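Local atomic coordinates of MDM10 isoform 1 (Saccharomyces cerevisiae, PDB entry 7BTX), a protein that tethers the endoplasmic reticulum to mitochondria as part of the ERMES complex and takes part in late assembly of the outer-membrane TOM translocase. Residues F438-G443 and F485-Q490; F412-K417 and L429-K434; A42-I47 and S58-T63; N289-A294 and G310-Q315. One frame throughout, in Å; residues are numbered along the deposited sequence.

The four contacts follow one another round the wall of the beta barrel in the order 4, 2, 1, 3, and each is an antiparallel pairing. Neighbours touch. Contacts 4 and 2 have centres about 11 Å apart and share the backbone pair F313 and W416; contacts 2 and 1 are about 9 Å apart and join where strand 426-434 runs beside strand 439-447. Contacts 1 and 3, with centres about 10 Å apart, meet through I487, H44 and I43, at the seam where the end of the chain reaches its beginning. Contacts 3 and 4 are the most distant, their nearest atoms about 18 Å apart.

Contact 1 of 4, residues F438-G443 and F485-Q490; sequences FLISAG and FGIQFQ
I440 lays both its branches against the ring of F489, CG1 4.0 Å from F489 CD2 and I440 CG2 4.1 Å from F489 CE2, the two side chains crossing at a slant. F489 gets there because its CG stands anti to its own carbonyl carbon (chi1 -52°), which brings the ring end back toward 438-443 although its CB starts away from that segment. I487 CG2 continues the same apolar layer, 4.3 Å from I440 CG2, and also approaches the methyl of A442. On the other surface L439, S441, Q488 and Q490 meet at their first carbons: S441 CB lies 3.8 Å from Q488 CB, while the glutamine amides reach on toward H44 and Q46 of strand 44-48. S441 OG has a weak hydrogen bond to E432 OE2.

Between the layers the antiparallel backbones are laced unevenly. G443 and G486 bond both ways, G443 N to G486 O at 2.9 Å and G486 N to G443 O at 3.0 Å. L439 N donates to Q490 O at 2.8 Å, and the bond from S441 N to Q488 O is weak. So segment 485-490, just ahead of strand 491-492, lines up along strand 439-447. One surface is hydrocarbon, the other mainly polar, with L439 among the amides and the hydroxyl. The division is consistent with a membrane barrel in which I440 and F489 face lipid and Q488 the interior.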
loop_
_atom_site.group_PDB
_atom_site.type_symbol
_atom_site.label_atom_id
_atom_site.label_comp_id
_atom_site.label_asym_id
_atom_site.label_seq_id
_atom_site.Cartn_x
_atom_site.Cartn_y
_atom_site.Cartn_z
ATOM N N PHE D 438 -5.409 27.214 13.815
ATOM C CA PHE D 438 -5.715 25.804 13.968
ATOM C C PHE D 438 -7.205 25.555 13.792
ATOM O O PHE D 438 -8.022 26.472 13.866
ATOM C CB PHE D 438 -5.256 25.306 15.333
ATOM C CG PHE D 438 -3.780 25.402 15.543
ATOM C CD1 PHE D 438 -2.947 24.371 15.152
ATOM C CD2 PHE D 438 -3.222 26.523 16.129
ATOM C CE1 PHE D 438 -1.587 24.457 15.344
ATOM C CE2 PHE D 438 -1.862 26.615 16.321
ATOM C CZ PHE D 438 -1.045 25.579 15.928
ATOM N N LEU D 439 -7.548 24.291 13.545
ATOM C CA LEU D 439 -8.944 23.902 13.366
ATOM C C LEU D 439 -9.058 22.417 13.673
ATOM O O LEU D 439 -8.611 21.592 12.875
ATOM C CB LEU D 439 -9.415 24.217 11.951
ATOM C CG LEU D 439 -10.899 24.126 11.591
ATOM C CD1 LEU D 439 -11.212 25.206 10.583
ATOM C CD2 LEU D 439 -11.269 22.774 11.007
ATOM N N ILE D 440 -9.667 22.080 14.802
ATOM C CA ILE D 440 -9.901 20.696 15.196
ATOM C C ILE D 440 -11.354 20.365 14.894
ATOM O O ILE D 440 -12.241 21.194 15.118
ATOM C CB ILE D 440 -9.569 20.491 16.685
ATOM C CG1 ILE D 440 -8.140 20.938 16.966
ATOM C CG2 ILE D 440 -9.675 19.035 17.078
ATOM C CD1 ILE D 440 -7.816 21.026 18.427
ATOM N N SER D 441 -11.608 19.162 14.379
ATOM C CA SER D 441 -12.952 18.761 13.955
ATOM C C SER D 441 -13.195 17.303 14.342
ATOM O O SER D 441 -12.911 16.392 13.565
ATOM C CB SER D 441 -13.120 18.972 12.459
ATOM O OG SER D 441 -14.365 18.484 12.008
ATOM N N ALA D 442 -13.764 17.093 15.523
ATOM C CA ALA D 442 -14.118 15.762 15.995
ATOM C C ALA D 442 -15.577 15.476 15.676
ATOM O O ALA D 442 -16.432 16.351 15.818
ATOM C CB ALA D 442 -13.882 15.635 17.496
ATOM N N GLY D 443 -15.862 14.251 15.250
ATOM C CA GLY D 443 -17.222 13.909 14.898
ATOM C C GLY D 443 -17.508 12.427 14.825
ATOM O O GLY D 443 -16.669 11.653 14.365
ATOM N N PHE D 485 -16.332 6.988 13.800
ATOM C CA PHE D 485 -15.715 8.086 14.528
ATOM C C PHE D 485 -14.570 8.684 13.706
ATOM O O PHE D 485 -13.985 8.027 12.845
ATOM C CB PHE D 485 -15.203 7.591 15.886
ATOM C CG PHE D 485 -14.660 8.678 16.774
ATOM C CD1 PHE D 485 -15.509 9.591 17.380
ATOM C CD2 PHE D 485 -13.295 8.794 16.990
ATOM C CE1 PHE D 485 -15.013 10.594 18.190
ATOM C CE2 PHE D 485 -12.791 9.794 17.799
ATOM C CZ PHE D 485 -13.653 10.695 18.400
ATOM N N GLY D 486 -14.255 9.950 13.972
ATOM C CA GLY D 486 -13.129 10.587 13.316
ATOM C C GLY D 486 -12.738 11.935 13.882
ATOM O O GLY D 486 -13.596 12.702 14.313
ATOM N N ILE D 487 -11.442 12.229 13.900
ATOM C CA ILE D 487 -10.930 13.529 14.307
ATOM C C ILE D 487 -10.191 14.127 13.109
ATOM O O ILE D 487 -9.696 13.412 12.242
ATOM C CB ILE D 487 -10.026 13.431 15.559
ATOM C CG1 ILE D 487 -10.686 12.557 16.621
ATOM C CG2 ILE D 487 -9.802 14.778 16.216
ATOM C CD1 ILE D 487 -9.818 12.274 17.821
ATOM N N GLN D 488 -10.150 15.456 13.046
ATOM C CA GLN D 488 -9.539 16.140 11.917
ATOM C C GLN D 488 -8.780 17.378 12.369
ATOM O O GLN D 488 -9.376 18.435 12.578
ATOM C CB GLN D 488 -10.605 16.514 10.895
ATOM C CG GLN D 488 -10.077 17.164 9.645
ATOM C CD GLN D 488 -10.819 16.714 8.415
ATOM O OE1 GLN D 488 -11.663 15.826 8.478
ATOM N NE2 GLN D 488 -10.506 17.322 7.281
ATOM N N PHE D 489 -7.468 17.256 12.531
ATOM C CA PHE D 489 -6.636 18.394 12.877
ATOM C C PHE D 489 -6.213 19.127 11.611
ATOM O O PHE D 489 -6.070 18.533 10.542
ATOM C CB PHE D 489 -5.401 17.953 13.661
ATOM C CG PHE D 489 -5.705 17.090 14.852
ATOM C CD1 PHE D 489 -5.715 15.708 14.744
ATOM C CD2 PHE D 489 -5.958 17.660 16.085
ATOM C CE1 PHE D 489 -5.992 14.917 15.839
ATOM C CE2 PHE D 489 -6.231 16.873 17.184
ATOM C CZ PHE D 489 -6.248 15.502 17.059
ATOM N N GLN D 490 -6.003 20.432 11.743
ATOM C CA GLN D 490 -5.777 21.257 10.566
ATOM C C GLN D 490 -5.089 22.546 10.979
ATOM O O GLN D 490 -5.484 23.169 11.961
ATOM C CB GLN D 490 -7.101 21.558 9.860
ATOM C CG GLN D 490 -7.043 22.639 8.821
ATOM C CD GLN D 490 -8.227 22.583 7.904
ATOM O OE1 GLN D 490 -8.859 21.540 7.759
ATOM N NE2 GLN D 490 -8.545 23.707 7.279
#

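Contact 2 of 4, residues F412-K417 and L429-K434; sequences FTSVWK and LLWEGK
This is a beta hairpin of the barrel wall, strand 413-420 turning back into strand 426-434, and the indole of W431 reaches across to three residues of the other arm. W416 and W431 form a non-hydrogen-bonded antiparallel pair. W431 CD1 sits over the centre of one face of the W416 indole, 3.4 Å from W416 CE2, with the six-membered ring of W416 and the five-membered ring of W431 at 49°, an oblique pairing. What sends the W431 indole along the hairpin is its first torsion: CG anti to the backbone N (chi1 177°) lays the ring past S414 toward F412. Its NE1 comes 3.6 Å from S414 CB, and at the far end W431 CZ2 lies 3.7 Å from F412 CZ, edge meeting edge with the two side chains crossing nearly at right angles. At G433 the place a side chain would take is filled by the W431 indole and the end of the F412 ring.

In the backbone, V415 and E432 bond both ways, V415 N to E432 O at 3.0 Å and E432 N to V415 O at 2.9 Å. K434 N donates to T413 O, while the return bond from T413 N to K434 O is weak.

T413, V415, K417, L430, E432 and K434 make up the other surface, where F37 and I39 of the N-terminal region pack on L430. Here K417 CD lies 4.1 Å from L430 CD2 before the lysine chain bends away, and its NZ bonds to T33 O and makes a salt bridge to E312 OE1.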
loop_
_atom_site.group_PDB
_atom_site.type_symbol
_atom_site.label_atom_id
_atom_site.label_comp_id
_atom_site.label_asym_id
_atom_site.label_seq_id
_atom_site.Cartn_x
_atom_site.Cartn_y
_atom_site.Cartn_z
ATOM N N PHE D 412 -11.376 31.607 20.442
ATOM C CA PHE D 412 -11.903 30.275 20.204
ATOM C C PHE D 412 -13.303 30.366 19.612
ATOM O O PHE D 412 -14.022 31.344 19.816
ATOM C CB PHE D 412 -11.933 29.482 21.508
ATOM C CG PHE D 412 -11.863 27.999 21.322
ATOM C CD1 PHE D 412 -10.756 27.416 20.737
ATOM C CD2 PHE D 412 -12.894 27.185 21.752
ATOM C CE1 PHE D 412 -10.682 26.048 20.564
ATOM C CE2 PHE D 412 -12.823 25.814 21.587
ATOM C CZ PHE D 412 -11.717 25.247 20.991
ATOM N N THR D 413 -13.684 29.342 18.853
ATOM C CA THR D 413 -14.996 29.313 18.210
ATOM C C THR D 413 -15.439 27.861 18.113
ATOM O O THR D 413 -14.846 27.084 17.363
ATOM C CB THR D 413 -14.958 29.958 16.829
ATOM O OG1 THR D 413 -14.445 31.292 16.923
ATOM C CG2 THR D 413 -16.343 30.018 16.248
ATOM N N SER D 414 -16.483 27.502 18.852
ATOM C CA SER D 414 -16.969 26.135 18.928
ATOM C C SER D 414 -18.283 26.010 18.176
ATOM O O SER D 414 -19.150 26.877 18.283
ATOM C CB SER D 414 -17.177 25.716 20.379
ATOM O OG SER D 414 -15.968 25.798 21.103
ATOM N N VAL D 415 -18.425 24.939 17.400
ATOM C CA VAL D 415 -19.652 24.650 16.668
ATOM C C VAL D 415 -20.015 23.198 16.926
ATOM O O VAL D 415 -19.251 22.298 16.567
ATOM C CB VAL D 415 -19.507 24.886 15.156
ATOM C CG1 VAL D 415 -20.775 24.499 14.450
ATOM C CG2 VAL D 415 -19.173 26.318 14.852
ATOM N N TRP D 416 -21.179 22.966 17.520
ATOM C CA TRP D 416 -21.716 21.627 17.704
ATOM C C TRP D 416 -22.832 21.404 16.700
ATOM O O TRP D 416 -23.664 22.279 16.495
ATOM C CB TRP D 416 -22.260 21.442 19.117
ATOM C CG TRP D 416 -21.257 21.652 20.177
ATOM C CD1 TRP D 416 -20.845 22.843 20.693
ATOM C CD2 TRP D 416 -20.528 20.639 20.866
ATOM N NE1 TRP D 416 -19.896 22.635 21.660
ATOM C CE2 TRP D 416 -19.685 21.288 21.787
ATOM C CE3 TRP D 416 -20.502 19.246 20.791
ATOM C CZ2 TRP D 416 -18.828 20.591 22.628
ATOM C CZ3 TRP D 416 -19.651 18.556 21.625
ATOM C CH2 TRP D 416 -18.825 19.228 22.534
ATOM N N LYS D 417 -22.852 20.233 16.068
ATOM C CA LYS D 417 -23.783 20.014 14.958
ATOM C C LYS D 417 -24.374 18.609 15.073
ATOM O O LYS D 417 -23.679 17.616 14.866
ATOM C CB LYS D 417 -23.096 20.205 13.616
ATOM C CG LYS D 417 -22.824 21.640 13.226
ATOM C CD LYS D 417 -21.827 21.717 12.094
ATOM C CE LYS D 417 -22.484 21.409 10.767
ATOM N NZ LYS D 417 -23.333 22.535 10.300
ATOM N N LEU D 429 -23.034 13.467 14.995
ATOM C CA LEU D 429 -22.581 14.555 15.842
ATOM C C LEU D 429 -21.262 15.071 15.298
ATOM O O LEU D 429 -20.481 14.313 14.726
ATOM C CB LEU D 429 -22.399 14.114 17.294
ATOM C CG LEU D 429 -23.610 13.574 18.047
ATOM C CD1 LEU D 429 -23.604 12.061 18.066
ATOM C CD2 LEU D 429 -23.614 14.122 19.455
ATOM N N LEU D 430 -21.015 16.362 15.475
ATOM C CA LEU D 430 -19.797 16.960 14.954
ATOM C C LEU D 430 -19.452 18.185 15.775
ATOM O O LEU D 430 -20.290 19.069 15.949
ATOM C CB LEU D 430 -19.953 17.350 13.483
ATOM C CG LEU D 430 -18.708 17.889 12.778
ATOM C CD1 LEU D 430 -17.751 16.774 12.436
ATOM C CD2 LEU D 430 -19.089 18.649 11.537
ATOM N N TRP D 431 -18.227 18.233 16.275
ATOM C CA TRP D 431 -17.693 19.420 16.915
ATOM C C TRP D 431 -16.605 20.004 16.028
ATOM O O TRP D 431 -15.859 19.264 15.388
ATOM C CB TRP D 431 -17.137 19.100 18.301
ATOM C CG TRP D 431 -16.518 20.270 18.963
ATOM C CD1 TRP D 431 -17.161 21.334 19.499
ATOM C CD2 TRP D 431 -15.122 20.508 19.146
ATOM N NE1 TRP D 431 -16.257 22.226 20.014
ATOM C CE2 TRP D 431 -14.994 21.739 19.809
ATOM C CE3 TRP D 431 -13.966 19.800 18.815
ATOM C CZ2 TRP D 431 -13.761 22.276 20.146
ATOM C CZ3 TRP D 431 -12.747 20.334 19.149
ATOM C CH2 TRP D 431 -12.651 21.560 19.808
ATOM N N GLU D 432 -16.539 21.330 15.962
ATOM C CA GLU D 432 -15.488 22.020 15.229
ATOM C C GLU D 432 -14.975 23.173 16.068
ATOM O O GLU D 432 -15.758 24.014 16.509
ATOM C CB GLU D 432 -15.984 22.548 13.885
ATOM C CG GLU D 432 -16.143 21.489 12.826
ATOM C CD GLU D 432 -15.774 21.996 11.452
ATOM O OE1 GLU D 432 -15.364 23.170 11.347
ATOM O OE2 GLU D 432 -15.884 21.222 10.480
ATOM N N GLY D 433 -13.669 23.217 16.281
ATOM C CA GLY D 433 -13.096 24.277 17.080
ATOM C C GLY D 433 -12.030 25.058 16.347
ATOM O O GLY D 433 -10.988 24.507 15.988
ATOM N N LYS D 434 -12.272 26.339 16.120
ATOM C CA LYS D 434 -11.314 27.199 15.448
ATOM C C LYS D 434 -10.492 27.974 16.466
ATOM O O LYS D 434 -10.853 28.106 17.632
ATOM C CB LYS D 434 -12.025 28.162 14.497
ATOM C CG LYS D 434 -11.270 28.425 13.212
ATOM C CD LYS D 434 -11.940 29.505 12.386
ATOM C CE LYS D 434 -11.809 30.864 13.045
ATOM N NZ LYS D 434 -12.416 31.940 12.213
#

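Contact 3 of 4, residues A42-I47 and S58-T63; sequences AIHLQI and SLDFST
F61 holds its CG between the backbone N and the carbonyl carbon (chi1 64°), a turn that brings its ring alongside L45 in the first hairpin of the barrel, strand 44-48 with strand 55-62. L45 CB then stands over the ring face, 4.2 Å from the F61 centroid, a CH-pi contact, and L45 CD2 touches F61 CZ at 3.8 Å. On the opposite surface H44 has CG anti to its backbone N (chi1 -173°), which stretches the imidazole across the neighbouring strand. There H44 ND1 is 3.4 Å from S62 CB and H44 NE2 comes equally near D60 CB. D60 OD2 lies at the ring edge, in its plane, while the carboxylate is turned 69° from the imidazole.

The backbone is well stitched: L45 N donates to F61 O and I47 N to L59 O, both at 2.9 Å. F61 N answers to L45 O; L59 N to I47 O is weak. T63 N bonds to I43 O past the strand end, and S62 OG bonds to S65 N.

H44, Q46, D60 and S62 give one surface its polar character, while L45, I47, L59 and F61 make the other apolar and probably outward-facing. Another protein chain of the assembly packs on I47 and L59 there; within the hairpin I47 CG2 lies 4.1 Å from L59 CD2.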
loop_
_atom_site.group_PDB
_atom_site.type_symbol
_atom_site.label_atom_id
_atom_site.label_comp_id
_atom_site.label_asym_id
_atom_site.label_seq_id
_atom_site.Cartn_x
_atom_site.Cartn_y
_atom_site.Cartn_z
ATOM N N ALA D 42 -11.493 8.860 10.043
ATOM C CA ALA D 42 -10.198 8.478 10.590
ATOM C C ALA D 42 -9.542 9.733 11.140
ATOM O O ALA D 42 -10.047 10.844 10.958
ATOM C CB ALA D 42 -9.296 7.834 9.544
ATOM N N ILE D 43 -8.405 9.549 11.810
ATOM C CA ILE D 43 -7.611 10.692 12.248
ATOM C C ILE D 43 -6.890 11.275 11.045
ATOM O O ILE D 43 -6.196 10.559 10.316
ATOM C CB ILE D 43 -6.620 10.283 13.344
ATOM C CG1 ILE D 43 -7.289 9.348 14.347
ATOM C CG2 ILE D 43 -6.068 11.511 14.035
ATOM C CD1 ILE D 43 -8.364 10.003 15.170
ATOM N N HIS D 44 -7.052 12.576 10.831
ATOM C CA HIS D 44 -6.626 13.213 9.592
ATOM C C HIS D 44 -5.954 14.531 9.929
ATOM O O HIS D 44 -6.553 15.379 10.592
ATOM C CB HIS D 44 -7.822 13.427 8.663
ATOM C CG HIS D 44 -7.456 13.935 7.307
ATOM N ND1 HIS D 44 -7.337 13.108 6.213
ATOM C CD2 HIS D 44 -7.199 15.187 6.862
ATOM C CE1 HIS D 44 -7.007 13.826 5.154
ATOM N NE2 HIS D 44 -6.919 15.091 5.521
ATOM N N LEU D 45 -4.714 14.705 9.485
ATOM C CA LEU D 45 -3.966 15.929 9.719
ATOM C C LEU D 45 -3.799 16.675 8.405
ATOM O O LEU D 45 -3.793 16.071 7.333
ATOM C CB LEU D 45 -2.593 15.649 10.332
ATOM C CG LEU D 45 -2.490 15.289 11.816
ATOM C CD1 LEU D 45 -2.818 13.831 12.098
ATOM C CD2 LEU D 45 -1.120 15.626 12.342
ATOM N N GLN D 46 -3.667 17.995 8.495
ATOM C CA GLN D 46 -3.540 18.820 7.305
ATOM C C GLN D 46 -2.837 20.117 7.665
ATOM O O GLN D 46 -3.150 20.730 8.681
ATOM C CB GLN D 46 -4.906 19.110 6.678
ATOM C CG GLN D 46 -4.861 20.104 5.541
ATOM C CD GLN D 46 -6.094 20.087 4.693
ATOM O OE1 GLN D 46 -7.010 19.305 4.926
ATOM N NE2 GLN D 46 -6.127 20.950 3.692
ATOM N N ILE D 47 -1.878 20.519 6.842
ATOM C CA ILE D 47 -1.214 21.805 6.988
ATOM C C ILE D 47 -1.201 22.484 5.628
ATOM O O ILE D 47 -0.908 21.845 4.614
ATOM C CB ILE D 47 0.202 21.648 7.584
ATOM C CG1 ILE D 47 1.006 22.947 7.492
ATOM C CG2 ILE D 47 0.918 20.452 6.985
ATOM C CD1 ILE D 47 2.156 23.016 8.439
ATOM N N SER D 58 -0.715 22.834 0.005
ATOM C CA SER D 58 -1.449 22.040 0.969
ATOM C C SER D 58 -0.758 20.697 1.131
ATOM O O SER D 58 -0.007 20.259 0.263
ATOM C CB SER D 58 -2.898 21.837 0.525
ATOM O OG SER D 58 -3.602 21.001 1.424
ATOM N N LEU D 59 -1.003 20.061 2.271
ATOM C CA LEU D 59 -0.500 18.719 2.538
ATOM C C LEU D 59 -1.402 18.071 3.563
ATOM O O LEU D 59 -1.722 18.689 4.576
ATOM C CB LEU D 59 0.936 18.750 3.052
ATOM C CG LEU D 59 1.693 17.459 3.355
ATOM C CD1 LEU D 59 3.077 17.703 2.999
ATOM C CD2 LEU D 59 1.667 17.080 4.818
ATOM N N ASP D 60 -1.783 16.826 3.318
ATOM C CA ASP D 60 -2.569 16.086 4.284
ATOM C C ASP D 60 -2.120 14.639 4.321
ATOM O O ASP D 60 -1.663 14.084 3.322
ATOM C CB ASP D 60 -4.065 16.154 3.975
ATOM C CG ASP D 60 -4.368 15.913 2.520
ATOM O OD1 ASP D 60 -3.439 16.021 1.704
ATOM O OD2 ASP D 60 -5.531 15.605 2.188
ATOM N N PHE D 61 -2.250 14.039 5.497
ATOM C CA PHE D 61 -2.075 12.606 5.656
ATOM C C PHE D 61 -3.025 12.140 6.742
ATOM O O PHE D 61 -3.277 12.862 7.707
ATOM C CB PHE D 61 -0.627 12.224 6.000
ATOM C CG PHE D 61 -0.137 12.750 7.317
ATOM C CD1 PHE D 61 0.354 14.041 7.423
ATOM C CD2 PHE D 61 -0.121 11.939 8.440
ATOM C CE1 PHE D 61 0.821 14.525 8.627
ATOM C CE2 PHE D 61 0.340 12.415 9.646
ATOM C CZ PHE D 61 0.817 13.710 9.740
ATOM N N SER D 62 -3.552 10.942 6.573
ATOM C CA SER D 62 -4.423 10.334 7.557
ATOM C C SER D 62 -3.833 9.005 7.997
ATOM O O SER D 62 -2.721 8.637 7.623
ATOM C CB SER D 62 -5.831 10.150 6.991
ATOM O OG SER D 62 -5.821 9.261 5.893
ATOM N N THR D 63 -4.585 8.287 8.829
ATOM C CA THR D 63 -4.224 6.908 9.123
ATOM C C THR D 63 -4.552 6.006 7.941
ATOM O O THR D 63 -3.781 5.102 7.604
ATOM C CB THR D 63 -4.939 6.430 10.382
ATOM O OG1 THR D 63 -6.343 6.343 10.126
ATOM C CG2 THR D 63 -4.697 7.393 11.529
#

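Contact 4 of 4, residues N289-A294 and G310-Q315; sequences NSTFCA and GCEFWQ
N289 packs its carboxamide beside the ring of F313, ND2 3.5 Å from F313 CE1, where two antiparallel runs of the barrel wall come together: the start of strand 292-297 with its lead-in, and the run into strand 313-316. Amide and ring planes stand 71° apart. S290 CB comes up to the edge of the same ring, 4.0 Å from F313 CD1, and N289 CB meets W314 CB at 3.9 Å. On the surface that L34 of the N-terminal region covers, T291 CB lies against E312 CG at 4.0 Å.

Two backbone bonds hold the runs in register: T291 N to E312 O at 3.0 Å and C293 N to G310 O at 2.8 Å. The pairing is thus sparser than in a regular ladder.

In the next shell, N289 is steered by its first torsion, CG between the backbone N and the carbonyl carbon (chi1 43°), which lets OD1 take a weak bond from S290 N. Backbone hydrogen bonds pair C311 with L418 and F313 with W416, anchoring the second run to strand 413-420, and V415 and T413 pack on W314. That indole is steadied within its own segment: W314 NE1 donates to E312 OE2 at 3.0 Å, the oxygen in the ring plane but approached from above the carboxylate.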
loop_
_atom_site.group_PDB
_atom_site.type_symbol
_atom_site.label_atom_id
_atom_site.label_comp_id
_atom_site.label_asym_id
_atom_site.label_seq_id
_atom_site.Cartn_x
_atom_site.Cartn_y
_atom_site.Cartn_z
ATOM N N ASN D 289 -27.618 32.150 18.887
ATOM C CA ASN D 289 -26.569 31.369 18.243
ATOM C C ASN D 289 -27.051 30.017 17.741
ATOM O O ASN D 289 -26.552 29.531 16.724
ATOM C CB ASN D 289 -25.392 31.176 19.209
ATOM C CG ASN D 289 -25.841 30.832 20.608
ATOM O OD1 ASN D 289 -27.024 30.609 20.856
ATOM N ND2 ASN D 289 -24.897 30.794 21.539
ATOM N N SER D 290 -28.013 29.401 18.423
ATOM C CA SER D 290 -28.539 28.113 17.997
ATOM C C SER D 290 -29.421 28.269 16.765
ATOM O O SER D 290 -30.018 29.323 16.540
ATOM C CB SER D 290 -29.336 27.475 19.131
ATOM O OG SER D 290 -29.919 26.256 18.717
ATOM N N THR D 291 -29.490 27.215 15.955
ATOM C CA THR D 291 -30.263 27.163 14.726
ATOM C C THR D 291 -31.003 25.815 14.712
ATOM O O THR D 291 -30.750 24.970 15.586
ATOM C CB THR D 291 -29.311 27.389 13.547
ATOM O OG1 THR D 291 -28.420 28.461 13.864
ATOM C CG2 THR D 291 -30.047 27.831 12.286
ATOM N N PHE D 292 -31.914 25.617 13.758
ATOM C CA PHE D 292 -32.714 24.399 13.694
ATOM C C PHE D 292 -33.213 24.155 12.273
ATOM O O PHE D 292 -33.438 25.111 11.528
ATOM C CB PHE D 292 -33.880 24.492 14.675
ATOM C CG PHE D 292 -34.808 23.319 14.630
ATOM C CD1 PHE D 292 -34.390 22.077 15.066
ATOM C CD2 PHE D 292 -36.097 23.457 14.146
ATOM C CE1 PHE D 292 -35.242 20.994 15.023
ATOM C CE2 PHE D 292 -36.955 22.378 14.100
ATOM C CZ PHE D 292 -36.527 21.147 14.540
ATOM N N CYS D 293 -33.384 22.890 11.877
ATOM C CA CYS D 293 -33.849 22.561 10.525
ATOM C C CYS D 293 -34.550 21.206 10.576
ATOM O O CYS D 293 -33.939 20.195 10.917
ATOM C CB CYS D 293 -32.704 22.538 9.529
ATOM S SG CYS D 293 -33.176 22.101 7.848
ATOM N N ALA D 294 -35.828 21.192 10.204
ATOM C CA ALA D 294 -36.614 19.961 10.207
ATOM C C ALA D 294 -37.150 19.678 8.804
ATOM O O ALA D 294 -38.233 20.108 8.412
ATOM C CB ALA D 294 -37.744 20.060 11.221
ATOM N N GLY D 310 -31.814 18.757 12.437
ATOM C CA GLY D 310 -30.504 19.371 12.492
ATOM C C GLY D 310 -30.528 20.571 13.406
ATOM O O GLY D 310 -31.391 21.433 13.266
ATOM N N CYS D 311 -29.601 20.633 14.351
ATOM C CA CYS D 311 -29.733 21.519 15.500
ATOM C C CYS D 311 -28.395 22.153 15.865
ATOM O O CYS D 311 -27.886 21.946 16.965
ATOM C CB CYS D 311 -30.324 20.756 16.684
ATOM S SG CYS D 311 -30.849 21.777 18.090
ATOM N N GLU D 312 -27.751 22.854 14.921
ATOM C CA GLU D 312 -26.402 23.341 15.202
ATOM C C GLU D 312 -26.374 24.407 16.294
ATOM O O GLU D 312 -27.338 25.153 16.486
ATOM C CB GLU D 312 -25.679 23.895 13.969
ATOM C CG GLU D 312 -25.909 25.357 13.635
ATOM C CD GLU D 312 -25.069 25.817 12.463
ATOM O OE1 GLU D 312 -24.318 24.994 11.906
ATOM O OE2 GLU D 312 -25.156 27.007 12.099
ATOM N N PHE D 313 -25.306 24.398 17.075
ATOM C CA PHE D 313 -25.119 25.340 18.158
ATOM C C PHE D 313 -23.758 26.006 18.012
ATOM O O PHE D 313 -22.784 25.376 17.597
ATOM C CB PHE D 313 -25.235 24.609 19.495
ATOM C CG PHE D 313 -25.090 25.488 20.698
ATOM C CD1 PHE D 313 -25.853 26.633 20.841
ATOM C CD2 PHE D 313 -24.202 25.148 21.707
ATOM C CE1 PHE D 313 -25.718 27.436 21.961
ATOM C CE2 PHE D 313 -24.064 25.946 22.827
ATOM C CZ PHE D 313 -24.823 27.091 22.953
ATOM N N TRP D 314 -23.697 27.292 18.337
ATOM C CA TRP D 314 -22.451 28.030 18.249
ATOM C C TRP D 314 -21.993 28.418 19.651
ATOM O O TRP D 314 -22.744 28.264 20.625
ATOM C CB TRP D 314 -22.633 29.247 17.340
ATOM C CG TRP D 314 -22.531 28.937 15.891
ATOM C CD1 TRP D 314 -23.488 28.368 15.112
ATOM C CD2 TRP D 314 -21.414 29.194 15.032
ATOM N NE1 TRP D 314 -23.036 28.241 13.822
ATOM C CE2 TRP D 314 -21.765 28.743 13.746
ATOM C CE3 TRP D 314 -20.150 29.759 15.226
ATOM C CZ2 TRP D 314 -20.901 28.838 12.661
ATOM C CZ3 TRP D 314 -19.293 29.852 14.144
ATOM C CH2 TRP D 314 -19.672 29.393 12.880
ATOM N N GLN D 315 -20.767 28.933 19.743
ATOM C CA GLN D 315 -20.205 29.504 20.960
ATOM C C GLN D 315 -18.979 30.313 20.561
ATOM O O GLN D 315 -18.429 30.113 19.475
ATOM C CB GLN D 315 -19.851 28.411 21.980
ATOM C CG GLN D 315 -19.649 28.873 23.433
ATOM C CD GLN D 315 -20.946 29.182 24.174
ATOM O OE1 GLN D 315 -21.695 30.090 23.809
ATOM N NE2 GLN D 315 -21.209 28.424 25.233
#